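Local coordinates for protein 3-dehydroquinate dehydratase (Geobacillus kaustophilus, PDB 2YR1) that probably catalyses the cis-dehydration of 3-dehydroquinate to 3-dehydroshikimate, the third step of the chorismate pathway to aromatic amino acids, at residues R146-G151 / V175-K180; A191-R196 / W220-A225; Y120-G125 / L142-H147. All coordinates share one frame; numbering follows the deposited sequence.

Contact 1 of 3, residues R146-G151 / V175-K180; sequences RHYFDG and VAVMPK
Ala-176 grips strand 146-148 with both of its backbone polar atoms: its N donates to Arg-146 O at 2.9 Å, and its O takes the N-H of Tyr-148 at 2.8 Å in a fairly straight bond of 164°. His-147 sits between those two bonds, in the parallel register that pairs it with Ala-176. Farther along, the link continues through residues 149-151 and 178-180. Met-178 N reaches Gly-151 O at 3.2 Å, coming from above the carbonyl plane rather than along a lone pair. Lys-180 bends twice along its chain and sets NZ 3.0 Å from Asp-150 O, again above the carbonyl plane. The ammonium group meets this backbone oxygen, while the carboxylate of Asp-150 stays too far away for a salt bridge. The side chain of Met-178 turns toward the 149-151 loop, its CB 3.4 Å from Phe-149 O; CG, anti to the backbone N (chi1 -176°), stays near that oxygen as well.

The packing differs on the two faces of the strand pair. On one, the Tyr-148 ring passes aslant Val-177, CD2 meeting CG1 at 3.8 Å. The tyrosine hydroxyl ends over one face of the Arg-146 guanidinium and is hydrogen-bonded to Asp-161. On the other face, the methyl of Ala-176 lies 3.9 Å from His-147 ND1. The side chains of Arg-86 and Lys-174 lie close to this imidazole, predicted to be the proton donor/acceptor.

The two strands and helix 155-167 form a beta-alpha-beta unit. Leu-158 of that helix touches Tyr-148 and Val-177, and Met-162 touches Val-175, while strand 203-207 continues the sheet by backbone bonds to Val-175 and Val-177.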
loop_
_atom_site.group_PDB
_atom_site.type_symbol
_atom_site.label_atom_id
_atom_site.label_comp_id
_atom_site.label_asym_id
_atom_site.label_seq_id
_atom_site.Cartn_x
_atom_site.Cartn_y
_atom_site.Cartn_z
ATOM N N ARG A 146 18.542 -9.428 8.521
ATOM C CA ARG A 146 17.985 -9.786 9.808
ATOM C C ARG A 146 16.545 -10.169 9.514
ATOM O O ARG A 146 15.849 -9.429 8.817
ATOM C CB ARG A 146 17.975 -8.584 10.740
ATOM C CG ARG A 146 17.714 -8.934 12.191
ATOM C CD ARG A 146 18.955 -9.588 12.811
ATOM N NE ARG A 146 19.111 -9.253 14.227
ATOM C CZ ARG A 146 18.369 -9.765 15.202
ATOM N NH1 ARG A 146 17.422 -10.647 14.913
ATOM N NH2 ARG A 146 18.564 -9.381 16.460
ATOM N N HIS A 147 16.109 -11.309 10.045
ATOM C CA HIS A 147 14.743 -11.772 9.856
ATOM C C HIS A 147 14.076 -12.066 11.214
ATOM O O HIS A 147 14.625 -12.797 12.048
ATOM C CB HIS A 147 14.736 -13.025 8.970
ATOM C CG HIS A 147 15.543 -12.879 7.710
ATOM N ND1 HIS A 147 14.975 -12.630 6.479
ATOM C CD2 HIS A 147 16.881 -12.913 7.501
ATOM C CE1 HIS A 147 15.924 -12.515 5.568
ATOM N NE2 HIS A 147 17.091 -12.681 6.162
ATOM N N TYR A 148 12.901 -11.483 11.433
ATOM C CA TYR A 148 12.141 -11.692 12.667
ATOM C C TYR A 148 10.879 -12.489 12.335
ATOM O O TYR A 148 9.899 -11.921 11.886
ATOM C CB TYR A 148 11.741 -10.347 13.267
ATOM C CG TYR A 148 12.924 -9.558 13.759
ATOM C CD1 TYR A 148 13.602 -9.941 14.914
ATOM C CD2 TYR A 148 13.402 -8.459 13.045
ATOM C CE1 TYR A 148 14.730 -9.249 15.349
ATOM C CE2 TYR A 148 14.532 -7.757 13.472
ATOM C CZ TYR A 148 15.186 -8.161 14.624
ATOM O OH TYR A 148 16.289 -7.479 15.049
ATOM N N PHE A 149 10.906 -13.799 12.559
ATOM C CA PHE A 149 9.752 -14.644 12.232
ATOM C C PHE A 149 8.681 -14.752 13.306
ATOM O O PHE A 149 7.560 -15.175 13.017
ATOM C CB PHE A 149 10.218 -16.049 11.848
ATOM C CG PHE A 149 10.514 -16.216 10.379
ATOM C CD1 PHE A 149 9.588 -16.822 9.535
ATOM C CD2 PHE A 149 11.704 -15.735 9.837
ATOM C CE1 PHE A 149 9.836 -16.947 8.169
ATOM C CE2 PHE A 149 11.967 -15.854 8.466
ATOM C CZ PHE A 149 11.034 -16.458 7.631
ATOM N N ASP A 150 9.001 -14.355 14.535
ATOM C CA ASP A 150 8.039 -14.478 15.615
ATOM C C ASP A 150 7.256 -13.216 15.961
ATOM O O ASP A 150 6.390 -13.237 16.838
ATOM C CB ASP A 150 8.744 -15.013 16.876
ATOM C CG ASP A 150 9.393 -16.366 16.646
ATOM O OD1 ASP A 150 8.798 -17.185 15.923
ATOM O OD2 ASP A 150 10.491 -16.622 17.180
ATOM N N GLY A 151 7.553 -12.116 15.279
ATOM C CA GLY A 151 6.847 -10.890 15.568
ATOM C C GLY A 151 7.510 -9.718 14.895
ATOM O O GLY A 151 8.387 -9.896 14.060
ATOM N N VAL A 175 15.896 -6.196 6.256
ATOM C CA VAL A 175 15.181 -6.589 7.475
ATOM C C VAL A 175 13.775 -7.100 7.134
ATOM O O VAL A 175 13.036 -6.457 6.381
ATOM C CB VAL A 175 15.005 -5.431 8.512
ATOM C CG1 VAL A 175 16.366 -4.954 9.048
ATOM C CG2 VAL A 175 14.268 -4.281 7.884
ATOM N N ALA A 176 13.406 -8.260 7.671
ATOM C CA ALA A 176 12.055 -8.776 7.435
ATOM C C ALA A 176 11.382 -9.040 8.792
ATOM O O ALA A 176 12.038 -9.454 9.748
ATOM C CB ALA A 176 12.105 -10.060 6.574
ATOM N N VAL A 177 10.083 -8.782 8.891
ATOM C CA VAL A 177 9.369 -9.009 10.130
ATOM C C VAL A 177 8.059 -9.751 9.897
ATOM O O VAL A 177 7.566 -9.821 8.767
ATOM C CB VAL A 177 9.049 -7.682 10.882
ATOM C CG1 VAL A 177 10.344 -6.969 11.278
ATOM C CG2 VAL A 177 8.176 -6.762 9.998
ATOM N N MET A 178 7.517 -10.320 10.973
ATOM C CA MET A 178 6.236 -11.041 10.906
ATOM C C MET A 178 5.252 -10.188 11.669
ATOM O O MET A 178 5.313 -10.095 12.908
ATOM C CB MET A 178 6.319 -12.409 11.567
ATOM C CG MET A 178 5.028 -13.204 11.410
ATOM S SD MET A 178 4.838 -13.693 9.716
ATOM C CE MET A 178 5.254 -15.463 9.835
ATOM N N PRO A 179 4.341 -9.517 10.946
ATOM C CA PRO A 179 3.357 -8.656 11.611
ATOM C C PRO A 179 2.258 -9.485 12.270
ATOM O O PRO A 179 1.905 -10.539 11.781
ATOM C CB PRO A 179 2.828 -7.804 10.460
ATOM C CG PRO A 179 2.810 -8.762 9.340
ATOM C CD PRO A 179 4.146 -9.502 9.485
ATOM N N LYS A 180 1.709 -8.986 13.360
ATOM C CA LYS A 180 0.645 -9.702 14.050
ATOM C C LYS A 180 -0.575 -8.801 14.033
ATOM O O LYS A 180 -1.643 -9.153 14.543
ATOM C CB LYS A 180 1.070 -10.017 15.487
ATOM C CG LYS A 180 2.282 -10.930 15.591
ATOM C CD LYS A 180 2.062 -12.234 14.850
ATOM C CE LYS A 180 3.263 -13.161 14.951
ATOM N NZ LYS A 180 3.473 -13.632 16.342
#

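Contact 2 of 3, residues A191-R196 / W220-A225; sequences ATEEAR and WLFGSA
Arg-196 lays its guanidinium against the turn at Gly-223, with Gly-223 N over the centre of one face, 3.6 Å from CZ. From there Arg-196 NH1 gives a bent hydrogen bond (136°) to Leu-221 O at 3.1 Å, rising above that carbonyl's plane. Arg-196 NH1 also makes a salt bridge to Glu-193 OE1 at 2.9 Å, nearly in the guanidinium plane and on the syn lone pair of the carboxylate. The arginine runs out across the glycine because its CG is placed anti to the main-chain nitrogen (chi1 175°). A CB on Gly-223 would collide with Arg-196 CB, and the glycine's own backbone angles would not tolerate one either. One turn back along the helix, Thr-192 CG2 presses on Phe-222 O at 3.2 Å.

A second shell fixes these groups. Glu-193 OE2 bridges to Arg-197, Arg-196 NE binds Ile-3 O, and Thr-192 OG1 is bonded to Leu-188 O and Thr-205 OG1. Were Arg-196 cut back to alanine, Leu-221 O and Glu-193 OE1 would probably lose this partner and a gap would open over Gly-223. Pro-182 of the second subunit packs on Glu-193 and Arg-196, and its Leu-186 on Phe-222, so the contact forms part of the dimer interface.

In the TIM barrel, helix 182-198 is here tied to the loop that leads into strand 226-228, the eighth of the barrel, at the end away from the C-terminal strand tips where active sites of this fold lie.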
loop_
_atom_site.group_PDB
_atom_site.type_symbol
_atom_site.label_atom_id
_atom_site.label_comp_id
_atom_site.label_asym_id
_atom_site.label_seq_id
_atom_site.Cartn_x
_atom_site.Cartn_y
_atom_site.Cartn_z
ATOM N N ALA A 191 9.864 2.342 9.805
ATOM C CA ALA A 191 11.290 2.100 9.989
ATOM C C ALA A 191 12.019 2.169 8.647
ATOM O O ALA A 191 13.163 2.616 8.578
ATOM C CB ALA A 191 11.534 0.729 10.632
ATOM N N THR A 192 11.372 1.685 7.596
ATOM C CA THR A 192 11.988 1.690 6.278
ATOM C C THR A 192 12.252 3.123 5.847
ATOM O O THR A 192 13.371 3.468 5.454
ATOM C CB THR A 192 11.075 1.007 5.245
ATOM O OG1 THR A 192 10.801 -0.335 5.685
ATOM C CG2 THR A 192 11.742 0.976 3.874
ATOM N N GLU A 193 11.211 3.946 5.939
ATOM C CA GLU A 193 11.289 5.355 5.567
ATOM C C GLU A 193 12.301 6.117 6.429
ATOM O O GLU A 193 13.034 6.988 5.939
ATOM C CB GLU A 193 9.887 5.996 5.684
ATOM C CG GLU A 193 9.804 7.475 5.262
ATOM C CD GLU A 193 10.222 7.729 3.807
ATOM O OE1 GLU A 193 9.834 6.954 2.907
ATOM O OE2 GLU A 193 10.939 8.722 3.557
ATOM N N GLU A 194 12.342 5.815 7.716
ATOM C CA GLU A 194 13.327 6.494 8.562
ATOM C C GLU A 194 14.738 6.053 8.187
ATOM O O GLU A 194 15.643 6.875 8.099
ATOM C CB GLU A 194 13.080 6.206 10.029
ATOM C CG GLU A 194 12.003 7.056 10.613
ATOM C CD GLU A 194 11.596 6.607 11.997
ATOM O OE1 GLU A 194 12.338 5.806 12.613
ATOM O OE2 GLU A 194 10.528 7.054 12.467
ATOM N N ALA A 195 14.918 4.757 7.953
ATOM C CA ALA A 195 16.228 4.229 7.587
ATOM C C ALA A 195 16.701 4.816 6.260
ATOM O O ALA A 195 17.884 5.130 6.077
ATOM C CB ALA A 195 16.162 2.708 7.504
ATOM N N ARG A 196 15.758 4.983 5.346
ATOM C CA ARG A 196 16.027 5.513 4.017
ATOM C C ARG A 196 16.684 6.887 4.059
ATOM O O ARG A 196 17.554 7.202 3.248
ATOM C CB ARG A 196 14.712 5.589 3.251
ATOM C CG ARG A 196 14.797 6.240 1.897
ATOM C CD ARG A 196 13.401 6.707 1.514
ATOM N NE ARG A 196 13.192 6.543 0.089
ATOM C CZ ARG A 196 12.023 6.682 -0.509
ATOM N NH1 ARG A 196 10.944 6.988 0.202
ATOM N NH2 ARG A 196 11.942 6.510 -1.817
ATOM N N TRP A 220 8.470 -0.043 -1.872
ATOM C CA TRP A 220 9.378 0.796 -2.648
ATOM C C TRP A 220 9.073 2.277 -2.513
ATOM O O TRP A 220 9.936 3.108 -2.775
ATOM C CB TRP A 220 9.356 0.392 -4.133
ATOM C CG TRP A 220 8.021 0.533 -4.792
ATOM C CD1 TRP A 220 6.966 -0.335 -4.709
ATOM C CD2 TRP A 220 7.575 1.636 -5.588
ATOM N NE1 TRP A 220 5.892 0.163 -5.404
ATOM C CE2 TRP A 220 6.237 1.371 -5.953
ATOM C CE3 TRP A 220 8.178 2.822 -6.028
ATOM C CZ2 TRP A 220 5.485 2.251 -6.743
ATOM C CZ3 TRP A 220 7.433 3.698 -6.818
ATOM C CH2 TRP A 220 6.093 3.403 -7.166
ATOM N N LEU A 221 7.849 2.615 -2.098
ATOM C CA LEU A 221 7.452 4.021 -1.923
ATOM C C LEU A 221 8.082 4.606 -0.645
ATOM O O LEU A 221 8.106 5.825 -0.434
ATOM C CB LEU A 221 5.913 4.122 -1.819
ATOM C CG LEU A 221 5.124 3.866 -3.119
ATOM C CD1 LEU A 221 3.650 3.606 -2.796
ATOM C CD2 LEU A 221 5.250 5.053 -4.056
ATOM N N PHE A 222 8.577 3.721 0.209
ATOM C CA PHE A 222 9.164 4.115 1.487
ATOM C C PHE A 222 10.627 3.753 1.585
ATOM O O PHE A 222 11.231 3.886 2.644
ATOM C CB PHE A 222 8.371 3.472 2.636
ATOM C CG PHE A 222 6.917 3.829 2.610
ATOM C CD1 PHE A 222 6.496 5.090 3.039
ATOM C CD2 PHE A 222 5.984 2.958 2.056
ATOM C CE1 PHE A 222 5.161 5.480 2.903
ATOM C CE2 PHE A 222 4.653 3.331 1.911
ATOM C CZ PHE A 222 4.232 4.600 2.331
ATOM N N GLY A 223 11.203 3.312 0.473
ATOM C CA GLY A 223 12.621 3.000 0.460
ATOM C C GLY A 223 13.046 1.559 0.270
ATOM O O GLY A 223 14.253 1.275 0.303
ATOM N N SER A 224 12.104 0.638 0.077
ATOM C CA SER A 224 12.523 -0.751 -0.108
ATOM C C SER A 224 12.795 -0.949 -1.590
ATOM O O SER A 224 11.880 -0.875 -2.428
ATOM C CB SER A 224 11.451 -1.733 0.388
ATOM O OG SER A 224 11.979 -3.057 0.450
ATOM N N ALA A 225 14.061 -1.219 -1.904
ATOM C CA ALA A 225 14.507 -1.374 -3.286
ATOM C C ALA A 225 14.242 -2.689 -3.974
ATOM O O ALA A 225 14.293 -2.762 -5.212
ATOM C CB ALA A 225 15.989 -1.066 -3.370
#

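Contact 3 of 3, residues Y120-G125 / L142-H147; sequences YELAYG and LVVSRH
Leu-122 crosses Val-144 side chain to side chain, its CB lying 3.5 Å from CG1; that methyl, anti to the valine's own N (chi1 179°), also reaches Leu-122 CA. Helix 155-167 closes over both, with Ala-165 touching each. Farther back, Tyr-120 CB meets Leu-142 CD1 more loosely at 4.2 Å.

Backbone bonds stitch the strands in parallel. Tyr-120 N gives to Val-143 O at 2.9 Å, Ser-145 N returns to Tyr-120 O at 3.0 Å, and Leu-122 N makes an almost straight bond (178°) to Ser-145 O at 2.8 Å, as its chain leaves the strand for a short 3-10 turn.

Glu-121 and Ser-145 share the other face. Ser-145 OG, tucked between its own N and carbonyl carbon (chi1 59°), is hydrogen-bonded to Asp-119 and accepts from His-147 NE2 at 3.2 Å, which probably helps hold the imidazole's rotation. Glu-121 OE1 is held by Ser-87 N.

Strands 117-121 and 141-148, joined through helix 127-137, form a beta-alpha-beta unit of the TIM barrel. Ser-145 touches Lys-174 and bonds His-147, so this face probably contributes to the second shell of the predicted active site, with Glu-121 near Arg-86.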
loop_
_atom_site.group_PDB
_atom_site.type_symbol
_atom_site.label_atom_id
_atom_site.label_comp_id
_atom_site.label_asym_id
_atom_site.label_seq_id
_atom_site.Cartn_x
_atom_site.Cartn_y
_atom_site.Cartn_z
ATOM N N TYR A 120 24.194 -12.334 4.039
ATOM C CA TYR A 120 24.801 -12.810 5.277
ATOM C C TYR A 120 24.105 -12.145 6.457
ATOM O O TYR A 120 23.728 -10.972 6.385
ATOM C CB TYR A 120 26.296 -12.497 5.295
ATOM C CG TYR A 120 27.089 -13.458 6.133
ATOM C CD1 TYR A 120 27.113 -14.816 5.820
ATOM C CD2 TYR A 120 27.834 -13.016 7.228
ATOM C CE1 TYR A 120 27.855 -15.709 6.567
ATOM C CE2 TYR A 120 28.585 -13.907 7.986
ATOM C CZ TYR A 120 28.590 -15.256 7.647
ATOM O OH TYR A 120 29.329 -16.158 8.384
ATOM N N GLU A 121 23.960 -12.896 7.544
ATOM C CA GLU A 121 23.258 -12.435 8.736
ATOM C C GLU A 121 23.999 -11.419 9.600
ATOM O O GLU A 121 25.152 -11.646 9.992
ATOM C CB GLU A 121 22.899 -13.642 9.614
ATOM C CG GLU A 121 22.928 -14.991 8.874
ATOM C CD GLU A 121 21.745 -15.191 7.939
ATOM O OE1 GLU A 121 20.791 -15.916 8.310
ATOM O OE2 GLU A 121 21.772 -14.618 6.832
ATOM N N LEU A 122 23.321 -10.320 9.922
ATOM C CA LEU A 122 23.918 -9.296 10.769
ATOM C C LEU A 122 24.246 -9.931 12.109
ATOM O O LEU A 122 25.224 -9.574 12.758
ATOM C CB LEU A 122 22.955 -8.117 10.987
ATOM C CG LEU A 122 23.609 -6.967 11.777
ATOM C CD1 LEU A 122 23.066 -5.638 11.325
ATOM C CD2 LEU A 122 23.378 -7.160 13.267
ATOM N N ALA A 123 23.427 -10.899 12.505
ATOM C CA ALA A 123 23.620 -11.582 13.774
ATOM C C ALA A 123 25.035 -12.120 13.953
ATOM O O ALA A 123 25.457 -12.377 15.074
ATOM C CB ALA A 123 22.611 -12.717 13.912
ATOM N N TYR A 124 25.769 -12.287 12.857
ATOM C CA TYR A 124 27.136 -12.805 12.939
ATOM C C TYR A 124 28.168 -11.718 13.221
ATOM O O TYR A 124 29.369 -11.931 13.038
ATOM C CB TYR A 124 27.504 -13.561 11.656
ATOM C CG TYR A 124 26.637 -14.777 11.385
ATOM C CD1 TYR A 124 26.878 -15.596 10.285
ATOM C CD2 TYR A 124 25.562 -15.099 12.222
ATOM C CE1 TYR A 124 26.069 -16.711 10.017
ATOM C CE2 TYR A 124 24.749 -16.206 11.967
ATOM C CZ TYR A 124 25.009 -17.007 10.865
ATOM O OH TYR A 124 24.212 -18.102 10.613
ATOM N N GLY A 125 27.678 -10.566 13.677
ATOM C CA GLY A 125 28.518 -9.428 14.022
ATOM C C GLY A 125 29.919 -9.329 13.441
ATOM O O GLY A 125 30.092 -9.115 12.240
ATOM N N LEU A 142 27.394 -7.348 -1.028
ATOM C CA LEU A 142 27.042 -7.914 0.253
ATOM C C LEU A 142 25.741 -7.369 0.803
ATOM O O LEU A 142 25.594 -6.162 1.015
ATOM C CB LEU A 142 28.154 -7.676 1.277
ATOM C CG LEU A 142 27.856 -8.267 2.661
ATOM C CD1 LEU A 142 27.782 -9.772 2.528
ATOM C CD2 LEU A 142 28.928 -7.867 3.663
ATOM N N VAL A 143 24.801 -8.284 1.019
ATOM C CA VAL A 143 23.513 -7.959 1.598
ATOM C C VAL A 143 23.602 -8.419 3.057
ATOM O O VAL A 143 23.894 -9.586 3.319
ATOM C CB VAL A 143 22.360 -8.749 0.888
ATOM C CG1 VAL A 143 21.029 -8.483 1.586
ATOM C CG2 VAL A 143 22.276 -8.356 -0.570
ATOM N N VAL A 144 23.396 -7.523 4.011
ATOM C CA VAL A 144 23.413 -7.935 5.398
ATOM C C VAL A 144 21.989 -7.874 5.891
ATOM O O VAL A 144 21.350 -6.810 5.876
ATOM C CB VAL A 144 24.298 -7.067 6.262
ATOM C CG1 VAL A 144 24.233 -7.565 7.727
ATOM C CG2 VAL A 144 25.742 -7.151 5.732
ATOM N N SER A 145 21.497 -9.016 6.358
ATOM C CA SER A 145 20.119 -9.108 6.777
ATOM C C SER A 145 19.820 -9.558 8.189
ATOM O O SER A 145 20.693 -10.016 8.934
ATOM C CB SER A 145 19.376 -10.015 5.796
ATOM O OG SER A 145 19.949 -11.312 5.753
ATOM N N ARG A 146 18.542 -9.428 8.521
ATOM C CA ARG A 146 17.985 -9.786 9.808
ATOM C C ARG A 146 16.545 -10.169 9.514
ATOM O O ARG A 146 15.849 -9.429 8.817
ATOM C CB ARG A 146 17.975 -8.584 10.740
ATOM C CG ARG A 146 17.714 -8.934 12.191
ATOM C CD ARG A 146 18.955 -9.588 12.811
ATOM N NE ARG A 146 19.111 -9.253 14.227
ATOM C CZ ARG A 146 18.369 -9.765 15.202
ATOM N NH1 ARG A 146 17.422 -10.647 14.913
ATOM N NH2 ARG A 146 18.564 -9.381 16.460
ATOM N N HIS A 147 16.109 -11.309 10.045
ATOM C CA HIS A 147 14.743 -11.772 9.856
ATOM C C HIS A 147 14.076 -12.066 11.214
ATOM O O HIS A 147 14.625 -12.797 12.048
ATOM C CB HIS A 147 14.736 -13.025 8.970
ATOM C CG HIS A 147 15.543 -12.879 7.710
ATOM N ND1 HIS A 147 14.975 -12.630 6.479
ATOM C CD2 HIS A 147 16.881 -12.913 7.501
ATOM C CE1 HIS A 147 15.924 -12.515 5.568
ATOM N NE2 HIS A 147 17.091 -12.681 6.162
#

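Overall arrangement
Contacts 1 and 3 use opposite edges of strand 141-148, sharing Arg-146 and His-147, and so join three consecutive strands of the barrel wall. Contact 3 is buried and mostly regular strand pairing; contact 1 begins the same way but runs out into partly exposed loops, where a lysine-to-backbone bond and one backbone bond lying off the carbonyl plane replace the sheet pattern. In each, one face of the strand pair looks to the predicted active site and the other meets helices. Contact 2 lies elsewhere, its centre about 16 Å from that of contact 1. Also buried, it joins a helix to a loop by a salt-bridged arginine, and it alone touches the second subunit.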